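Local coordinates for protein restriction endonuclease THAI (Thermoplasma acidophilum, PDB 3NDH) that probably cleaves specific double-stranded DNA sites as a restriction endonuclease of the PDDEXK clan, intercalating into the helix without flipping bases out, at residues S97-I101 and F134-L138; Y150-V156 and I192-T198; L23-I29 and L69-F74. One frame throughout, in Å; residues are numbered along the deposited sequence. Where two conformers were deposited one is given.

Contact 1: S97-I101 and F134-L138; sequences SPISI and FDLIL. With NA (sodium ion), chain E.
Phe-134 meets Pro-98 at the start of a parallel strand pair, 97-105 beside 135-141, the two strands of a beta-alpha-beta unit connected through helix 120-129. They belong to the mixed sheet of this PDDEXK-clan nuclease. With CG beside its own backbone N (chi1 -48°), the Phe-134 ring crosses the proline at about a right angle, and in the modelled conformer of Pro-98 the ring atom Phe-134 CD1 lies 3.5 Å from Pro-98 CG. Next comes Asp-135, where water does the joining: one molecule accepts from Asp-135 N and donates to Pro-98 O, while another is held by Ser-97 OG, Pro-98 O and Asp-135 OD2. The other carboxylate oxygen, OD1, takes the backbone N of Asp-154. Regular pairing then sets in, as Ser-100 N donates to Asp-135 O over 2.9 Å in a nearly straight bond (167°). Leu-136 lies on the same sheet face as Ser-100, and its CD1 reaches back to 3.7 Å from Ser-100 OG; that hydroxyl is hydrogen-bonded to a water on the sodium ion. Ile-137 turns to the other face and donates from N to Ser-100 O, again over 2.9 Å, so the backbone of Ser-100 is gripped at both ends. Ile-137 CD1 packs 3.9 Å from Ile-99 CG2, with Leu-20 of helix 19-25 close to both isoleucines. Opposite Ile-137, Ile-101 leads to the metal, which Asp-91 and a DNA phosphate also bind: Ile-101 O coordinates the sodium ion at 2.2 Å.

Contact 2: Y150-V156 and I192-T198; sequences YYIPDYV and IMTDEET
Ile-152, the last residue of strand 146-152, packs against Ile-192, Met-193 and Thr-198 near the C-terminal end of helix 186-194, where a type I beta turn, Asp-195 to Thr-198, leads into strand 199-204. From Ile-152 CB outward, the first neighbour is Thr-198 OG1, near CB itself. At CG1 it lies 3.8 Å from the Thr-198 methyl, CG2, while the other branch, Ile-152 CG2, lies 3.7 Å from Ile-192 O. The tip, CD1, touches both Ile-192 CG1 and Met-193 CG, 4.0 Å from each. CG1 lies beside the backbone N (chi1 -55°), which carries CD1 to these two side chains, while CG2, anti to N, is left by the carbonyl.

On one flank, Met-193 bends at chi3 to bring its methyl over one face of Tyr-150, with CE 3.7 Å from the ring centroid in a CH-pi contact; SD stands farther above the same ring, a Met-aromatic pairing. Thr-198 CG2 touches that ring at its edge. On the other flank, in helix 154-164, Val-156 CG1 presses on Asp-195 CB at 3.6 Å and Val-156 CG2 on Glu-197 CB. Glu-197 also sets OE1 at the edge of the Tyr-155 ring, 3.3 Å from CE1, with carboxylate and ring planes 85° apart. Arg-159 forms salt bridges to both acids, through Asp-195 OD2 and Glu-197 OE1.

An Asx turn holds the beta turn from within, Asp-195 OD1 using its anti lone pair to accept Glu-197 N. Thr-198 OG1 ties it back to the helix, donating to Ile-192 O at 2.7 Å, almost exactly in line with the C=O bond (179°).

Contact 3: L23-I29 and L69-F74; sequences LFRDRLI and LLIYKF
Leu-23, on helix 19-25, is a knob set into the hole formed by Leu-69, Leu-70, Lys-73 and Phe-74 near the end of helix 58-74. Its two methyls divide the work: CD2 meets Leu-70 CD2 at 3.6 Å, with the side chains crossing at about a right angle, and CD1 lies 3.7 Å from Lys-73 CD. Leu-23 CB touches the edge of the Phe-74 ring. Lys-73 CG lies over the centre of one face of that ring, so the lysine's aliphatic stem belongs to the apolar packing as well. Beyond the bend between the helices, Ile-29 adds a second hydrophobic point. Its CD1 reaches Leu-69 CD1 at 3.9 Å and comes equally close to the edge of Tyr-72, while Leu-28 CD2 rests near Tyr-72 OH. Trp-222 of the second subunit packs on Leu-69 and Tyr-72.

The polar part centres on Asp-26, the N-cap of helix 27-46. OD1 accepts Ile-29 N at 3.2 Å from above the carboxylate plane, and Leu-28 N more weakly. The other oxygen makes a salt bridge, receiving Lys-73 NZ at 2.8 Å on its anti lone pair. Lys-73 gets there by running extended, with CG trans to its own N (chi1 177°), and turning only at chi4. Replacing Asp-26 with an alanine would probably leave the Lys-73 ammonium without its close carboxylate mate and the amides of Leu-28 and Ile-29 without their side-chain cap.

The helix start and the lysine would both favour a charged Asp-26; Glu-9, close by with like charge and a long, weak ion pair to Lys-73 NZ, would act against it. The salt bridge links the break between helices 19-25 and 27-46 to helix 58-74.

Contacts 1 and 2 are neighbours in one sheet, their centres 11 Å apart. Strands 135-141 and 146-152 run antiparallel there, with probable hydrogen bonds from Tyr-150 N to Leu-138 O and from Ile-152 N to Leu-136 O, both 2.8 Å; Met-193 SD also packs on Leu-138 CD2. Contact 3 touches each of the other two: Leu-70 CD1 lies 3.9 Å from Ile-99 CD1 of contact 1, and Phe-24 CE2 reaches Tyr-151 N of contact 2 at 3.6 Å. Contact 1 alone holds a sodium ligand, beside the DNA. The side chains of Ile-152 and Leu-70 each stay about 12 Å from a sodium ion, leaving contacts 2 and 3 as structural packing.

Contact 1: S97-I101 and F134-L138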
# COMPACT_ATOMS: atom_id res chain seq x y z
N SER A 97 12.90 -17.16 -13.95
CA SER A 97 13.55 -17.30 -12.64
C SER A 97 13.00 -16.26 -11.66
O SER A 97 13.04 -15.08 -11.96
CB SER A 97 15.05 -17.13 -12.80
OG SER A 97 15.69 -17.43 -11.58
N PRO A 98 12.53 -16.69 -10.47
CA PRO A 98 11.87 -15.76 -9.55
C PRO A 98 12.84 -14.79 -8.87
O PRO A 98 13.96 -15.15 -8.51
CB PRO A 98 11.21 -16.70 -8.53
CG PRO A 98 11.94 -17.97 -8.61
CD PRO A 98 12.58 -18.07 -9.95
N ILE A 99 12.36 -13.56 -8.67
CA ILE A 99 13.12 -12.52 -8.00
C ILE A 99 12.24 -11.85 -6.93
O ILE A 99 11.09 -11.52 -7.19
CB ILE A 99 13.62 -11.44 -8.99
CG1 ILE A 99 14.55 -12.02 -10.06
CG2 ILE A 99 14.33 -10.29 -8.24
CD1 ILE A 99 14.87 -11.08 -11.19
N SER A 100 12.80 -11.68 -5.74
CA SER A 100 12.24 -10.88 -4.67
C SER A 100 12.87 -9.50 -4.75
O SER A 100 14.08 -9.39 -4.90
CB SER A 100 12.63 -11.52 -3.35
OG SER A 100 12.33 -10.68 -2.26
N ILE A 101 12.06 -8.45 -4.70
CA ILE A 101 12.53 -7.08 -4.64
C ILE A 101 12.18 -6.49 -3.28
O ILE A 101 11.04 -6.66 -2.78
CB ILE A 101 11.85 -6.25 -5.76
CG1 ILE A 101 12.30 -6.75 -7.12
CG2 ILE A 101 12.17 -4.77 -5.61
CD1 ILE A 101 11.39 -6.32 -8.28
N PHE A 134 15.02 -17.44 -3.15
CA PHE A 134 14.96 -16.58 -4.32
C PHE A 134 16.03 -15.49 -4.35
O PHE A 134 16.34 -14.86 -3.33
CB PHE A 134 13.56 -15.94 -4.40
CG PHE A 134 12.44 -16.93 -4.24
CD1 PHE A 134 12.32 -18.00 -5.11
CD2 PHE A 134 11.54 -16.84 -3.19
CE1 PHE A 134 11.29 -18.93 -4.97
CE2 PHE A 134 10.52 -17.78 -3.04
CZ PHE A 134 10.40 -18.81 -3.91
N ASP A 135 16.57 -15.26 -5.54
CA ASP A 135 17.42 -14.09 -5.80
C ASP A 135 16.73 -12.83 -5.33
O ASP A 135 15.52 -12.68 -5.51
CB ASP A 135 17.71 -13.97 -7.31
CG ASP A 135 18.66 -15.04 -7.82
OD1 ASP A 135 19.40 -15.64 -7.01
OD2 ASP A 135 18.65 -15.26 -9.06
N LEU A 136 17.50 -11.94 -4.71
CA LEU A 136 17.01 -10.72 -4.11
C LEU A 136 17.66 -9.51 -4.76
O LEU A 136 18.88 -9.46 -4.93
CB LEU A 136 17.32 -10.74 -2.61
CG LEU A 136 17.13 -9.48 -1.77
CD1 LEU A 136 15.67 -9.05 -1.77
CD2 LEU A 136 17.61 -9.73 -0.35
N ILE A 137 16.82 -8.54 -5.16
CA ILE A 137 17.27 -7.19 -5.51
C ILE A 137 16.83 -6.29 -4.36
O ILE A 137 15.64 -6.13 -4.10
CB ILE A 137 16.68 -6.67 -6.84
CG1 ILE A 137 17.16 -7.55 -8.00
CG2 ILE A 137 17.11 -5.20 -7.07
CD1 ILE A 137 16.48 -7.20 -9.35
N LEU A 138 17.81 -5.78 -3.61
CA LEU A 138 17.61 -4.93 -2.46
C LEU A 138 18.05 -3.51 -2.78
O LEU A 138 19.18 -3.30 -3.14
CB LEU A 138 18.40 -5.46 -1.26
CG LEU A 138 18.34 -4.63 0.02
CD1 LEU A 138 16.99 -4.68 0.66
CD2 LEU A 138 19.44 -5.08 1.01
NA NA E . 9.03 -7.46 -2.37
O HOH W 1 16.31 -15.03 -10.51
O HOH W 2 15.67 -17.00 -7.65
O HOH W 3 9.78 -9.65 -1.69
O HOH W 4 8.31 -5.56 -3.69
O HOH W 5 8.95 -6.87 0.09

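Contact 2: Y150-V156 and I192-T198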
# COMPACT_ATOMS: atom_id res chain seq x y z
N TYR A 150 21.45 -3.70 -4.67
CA TYR A 150 22.20 -4.94 -4.46
C TYR A 150 21.50 -6.11 -5.09
O TYR A 150 20.29 -6.26 -4.95
CB TYR A 150 22.33 -5.21 -2.96
CG TYR A 150 23.15 -4.20 -2.22
CD1 TYR A 150 24.46 -4.47 -1.86
CD2 TYR A 150 22.63 -2.95 -1.89
CE1 TYR A 150 25.23 -3.54 -1.20
CE2 TYR A 150 23.40 -2.01 -1.23
CZ TYR A 150 24.69 -2.32 -0.88
OH TYR A 150 25.46 -1.39 -0.22
N TYR A 151 22.29 -6.94 -5.78
CA TYR A 151 21.86 -8.26 -6.25
C TYR A 151 22.48 -9.29 -5.30
O TYR A 151 23.69 -9.45 -5.26
CB TYR A 151 22.32 -8.52 -7.70
CG TYR A 151 22.31 -9.97 -8.14
CD1 TYR A 151 21.32 -10.86 -7.73
CD2 TYR A 151 23.30 -10.44 -8.99
CE1 TYR A 151 21.34 -12.19 -8.13
CE2 TYR A 151 23.32 -11.76 -9.40
CZ TYR A 151 22.33 -12.62 -8.96
OH TYR A 151 22.34 -13.95 -9.36
N ILE A 152 21.62 -9.93 -4.52
CA ILE A 152 22.03 -10.90 -3.52
C ILE A 152 21.52 -12.26 -3.98
O ILE A 152 20.34 -12.56 -3.82
CB ILE A 152 21.47 -10.52 -2.13
CG1 ILE A 152 21.89 -9.08 -1.75
CG2 ILE A 152 21.99 -11.50 -1.10
CD1 ILE A 152 21.29 -8.53 -0.47
N PRO A 153 22.40 -13.08 -4.58
CA PRO A 153 21.97 -14.39 -5.07
C PRO A 153 21.34 -15.26 -3.98
O PRO A 153 21.70 -15.16 -2.81
CB PRO A 153 23.27 -15.02 -5.58
CG PRO A 153 24.17 -13.87 -5.87
CD PRO A 153 23.81 -12.81 -4.87
N ASP A 154 20.40 -16.10 -4.38
CA ASP A 154 19.83 -17.10 -3.48
C ASP A 154 20.91 -17.89 -2.72
O ASP A 154 20.77 -18.16 -1.53
CB ASP A 154 18.86 -18.05 -4.19
CG ASP A 154 19.43 -18.72 -5.45
OD1 ASP A 154 20.61 -18.57 -5.80
OD2 ASP A 154 18.62 -19.39 -6.13
N TYR A 155 22.00 -18.25 -3.38
CA TYR A 155 23.03 -19.07 -2.73
C TYR A 155 23.81 -18.30 -1.65
O TYR A 155 24.29 -18.89 -0.68
CB TYR A 155 23.97 -19.74 -3.76
CG TYR A 155 24.58 -18.83 -4.81
CD1 TYR A 155 25.71 -18.08 -4.54
CD2 TYR A 155 24.04 -18.75 -6.08
CE1 TYR A 155 26.28 -17.28 -5.50
CE2 TYR A 155 24.60 -17.93 -7.04
CZ TYR A 155 25.72 -17.19 -6.74
OH TYR A 155 26.27 -16.38 -7.71
N VAL A 156 23.92 -16.99 -1.80
CA VAL A 156 24.50 -16.17 -0.72
C VAL A 156 23.61 -16.18 0.53
O VAL A 156 24.08 -16.41 1.66
CB VAL A 156 24.75 -14.72 -1.19
CG1 VAL A 156 25.04 -13.82 0.03
CG2 VAL A 156 25.90 -14.68 -2.19
N ILE A 192 24.55 -10.82 4.26
CA ILE A 192 24.18 -11.08 2.86
C ILE A 192 24.51 -9.90 1.93
O ILE A 192 24.85 -10.10 0.76
CB ILE A 192 22.72 -11.56 2.68
CG1 ILE A 192 21.69 -10.49 3.03
CG2 ILE A 192 22.49 -12.85 3.51
CD1 ILE A 192 20.27 -10.91 2.71
N MET A 193 24.44 -8.68 2.44
CA MET A 193 24.76 -7.50 1.62
C MET A 193 26.24 -7.36 1.30
O MET A 193 26.59 -6.82 0.24
CB MET A 193 24.27 -6.22 2.31
CG MET A 193 22.77 -6.06 2.34
SD MET A 193 22.29 -4.55 3.17
CE MET A 193 22.86 -3.32 1.98
N THR A 194 27.09 -7.85 2.19
CA THR A 194 28.54 -7.66 2.07
C THR A 194 29.31 -8.89 1.58
O THR A 194 30.53 -8.81 1.39
CB THR A 194 29.13 -7.13 3.39
OG1 THR A 194 28.86 -8.06 4.45
CG2 THR A 194 28.55 -5.76 3.73
N ASP A 195 28.63 -10.01 1.37
CA ASP A 195 29.26 -11.19 0.78
C ASP A 195 29.96 -10.82 -0.51
O ASP A 195 29.45 -10.01 -1.29
CB ASP A 195 28.21 -12.28 0.50
CG ASP A 195 28.82 -13.63 0.17
OD1 ASP A 195 29.32 -13.84 -0.96
OD2 ASP A 195 28.77 -14.52 1.04
N GLU A 196 31.12 -11.42 -0.75
CA GLU A 196 31.90 -11.17 -1.96
C GLU A 196 31.09 -11.44 -3.23
O GLU A 196 31.27 -10.76 -4.24
CB GLU A 196 33.17 -12.03 -1.96
CG GLU A 196 34.24 -11.59 -2.95
CD GLU A 196 33.99 -12.03 -4.38
OE1 GLU A 196 33.36 -13.09 -4.60
OE2 GLU A 196 34.43 -11.30 -5.30
N GLU A 197 30.18 -12.41 -3.18
CA GLU A 197 29.38 -12.79 -4.36
C GLU A 197 28.16 -11.91 -4.58
O GLU A 197 27.46 -12.06 -5.59
CB GLU A 197 28.97 -14.26 -4.28
CG GLU A 197 30.16 -15.20 -4.51
CD GLU A 197 29.87 -16.68 -4.27
OE1 GLU A 197 28.92 -17.00 -3.53
OE2 GLU A 197 30.62 -17.52 -4.81
N THR A 198 27.88 -11.02 -3.64
CA THR A 198 26.84 -10.00 -3.84
C THR A 198 27.38 -8.89 -4.72
O THR A 198 28.53 -8.47 -4.59
CB THR A 198 26.35 -9.46 -2.50
OG1 THR A 198 25.58 -10.49 -1.86
CG2 THR A 198 25.51 -8.17 -2.64

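Contact 3: L23-I29 and L69-F74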
# COMPACT_ATOMS: atom_id res chain seq x y z
N LEU A 23 22.97 -7.66 -15.88
CA LEU A 23 22.32 -6.38 -15.60
C LEU A 23 23.24 -5.47 -14.79
O LEU A 23 23.41 -4.29 -15.11
CB LEU A 23 21.03 -6.63 -14.82
CG LEU A 23 20.24 -5.41 -14.36
CD1 LEU A 23 19.53 -4.74 -15.53
CD2 LEU A 23 19.26 -5.83 -13.29
N PHE A 24 23.82 -6.03 -13.73
CA PHE A 24 24.62 -5.24 -12.79
C PHE A 24 25.98 -4.81 -13.33
O PHE A 24 26.58 -3.90 -12.79
CB PHE A 24 24.73 -5.97 -11.44
CG PHE A 24 23.58 -5.71 -10.53
CD1 PHE A 24 22.31 -6.17 -10.84
CD2 PHE A 24 23.74 -4.95 -9.37
CE1 PHE A 24 21.22 -5.90 -10.01
CE2 PHE A 24 22.65 -4.68 -8.54
CZ PHE A 24 21.40 -5.15 -8.85
N ARG A 25 26.44 -5.45 -14.40
CA ARG A 25 27.73 -5.13 -15.02
C ARG A 25 27.58 -4.27 -16.28
O ARG A 25 28.58 -3.77 -16.80
CB ARG A 25 28.49 -6.41 -15.33
CG ARG A 25 29.01 -7.07 -14.09
CD ARG A 25 29.48 -8.48 -14.37
NE ARG A 25 30.32 -9.14 -13.35
CZ ARG A 25 30.93 -8.60 -12.28
NH1 ARG A 25 30.80 -7.30 -12.00
NH2 ARG A 25 31.66 -9.39 -11.51
N ASP A 26 26.35 -4.09 -16.73
CA ASP A 26 26.05 -3.32 -17.95
C ASP A 26 26.32 -1.84 -17.65
O ASP A 26 25.67 -1.24 -16.81
CB ASP A 26 24.59 -3.61 -18.35
CG ASP A 26 24.12 -2.82 -19.55
OD1 ASP A 26 24.64 -1.70 -19.79
OD2 ASP A 26 23.26 -3.35 -20.28
N ARG A 27 27.28 -1.26 -18.37
CA ARG A 27 27.72 0.11 -18.13
C ARG A 27 26.60 1.15 -18.29
O ARG A 27 26.54 2.13 -17.55
CB ARG A 27 28.88 0.45 -19.07
CG ARG A 27 29.64 1.72 -18.72
CD ARG A 27 29.96 1.86 -17.23
NE ARG A 27 30.61 0.69 -16.65
CZ ARG A 27 31.02 0.61 -15.39
NH1 ARG A 27 30.85 1.63 -14.56
NH2 ARG A 27 31.61 -0.50 -14.94
N LEU A 28 25.74 0.93 -19.28
CA LEU A 28 24.60 1.83 -19.52
C LEU A 28 23.59 1.74 -18.38
O LEU A 28 23.11 2.74 -17.90
CB LEU A 28 23.93 1.54 -20.86
CG LEU A 28 22.79 2.50 -21.23
CD1 LEU A 28 23.25 3.96 -21.27
CD2 LEU A 28 22.20 2.07 -22.57
N ILE A 29 23.31 0.52 -17.93
CA ILE A 29 22.44 0.32 -16.77
C ILE A 29 23.01 1.00 -15.52
O ILE A 29 22.31 1.68 -14.79
CB ILE A 29 22.20 -1.19 -16.50
CG1 ILE A 29 21.40 -1.83 -17.65
CG2 ILE A 29 21.48 -1.40 -15.15
CD1 ILE A 29 19.98 -1.33 -17.84
N LEU A 69 12.99 -1.73 -15.02
CA LEU A 69 14.40 -1.78 -15.42
C LEU A 69 14.73 -3.10 -16.08
O LEU A 69 15.44 -3.15 -17.05
CB LEU A 69 15.30 -1.54 -14.19
CG LEU A 69 16.80 -1.52 -14.45
CD1 LEU A 69 17.18 -0.31 -15.26
CD2 LEU A 69 17.52 -1.56 -13.10
N LEU A 70 14.21 -4.19 -15.53
CA LEU A 70 14.42 -5.50 -16.13
C LEU A 70 13.79 -5.57 -17.51
O LEU A 70 14.40 -6.07 -18.44
CB LEU A 70 13.84 -6.61 -15.27
CG LEU A 70 14.30 -6.68 -13.82
CD1 LEU A 70 13.66 -7.84 -13.10
CD2 LEU A 70 15.82 -6.74 -13.72
N ILE A 71 12.57 -5.05 -17.65
CA ILE A 71 11.92 -5.02 -18.99
C ILE A 71 12.74 -4.20 -19.97
O ILE A 71 12.97 -4.62 -21.12
CB ILE A 71 10.49 -4.45 -18.92
CG1 ILE A 71 9.56 -5.38 -18.11
CG2 ILE A 71 9.94 -4.24 -20.33
CD1 ILE A 71 8.26 -4.74 -17.62
N TYR A 72 13.23 -3.05 -19.51
CA TYR A 72 14.08 -2.19 -20.34
C TYR A 72 15.28 -2.95 -20.91
O TYR A 72 15.51 -2.89 -22.11
CB TYR A 72 14.51 -0.97 -19.49
CG TYR A 72 15.58 -0.09 -20.14
CD1 TYR A 72 15.33 0.58 -21.33
CD2 TYR A 72 16.81 0.08 -19.54
CE1 TYR A 72 16.31 1.38 -21.92
CE2 TYR A 72 17.78 0.87 -20.11
CZ TYR A 72 17.53 1.52 -21.29
OH TYR A 72 18.53 2.30 -21.86
N LYS A 73 16.03 -3.67 -20.09
CA LYS A 73 17.19 -4.39 -20.56
C LYS A 73 16.84 -5.65 -21.33
O LYS A 73 17.43 -5.92 -22.39
CB LYS A 73 18.15 -4.75 -19.43
CG LYS A 73 19.33 -5.59 -19.95
CD LYS A 73 20.48 -5.59 -19.01
CE LYS A 73 21.62 -6.43 -19.51
NZ LYS A 73 22.27 -5.92 -20.75
N PHE A 74 15.93 -6.47 -20.80
CA PHE A 74 15.77 -7.84 -21.32
C PHE A 74 14.60 -8.04 -22.26
O PHE A 74 14.54 -9.08 -22.95
CB PHE A 74 15.67 -8.80 -20.14
CG PHE A 74 16.90 -8.84 -19.32
CD1 PHE A 74 18.04 -9.45 -19.80
CD2 PHE A 74 16.94 -8.25 -18.07
CE1 PHE A 74 19.20 -9.48 -19.03
CE2 PHE A 74 18.09 -8.27 -17.31
CZ PHE A 74 19.21 -8.90 -17.78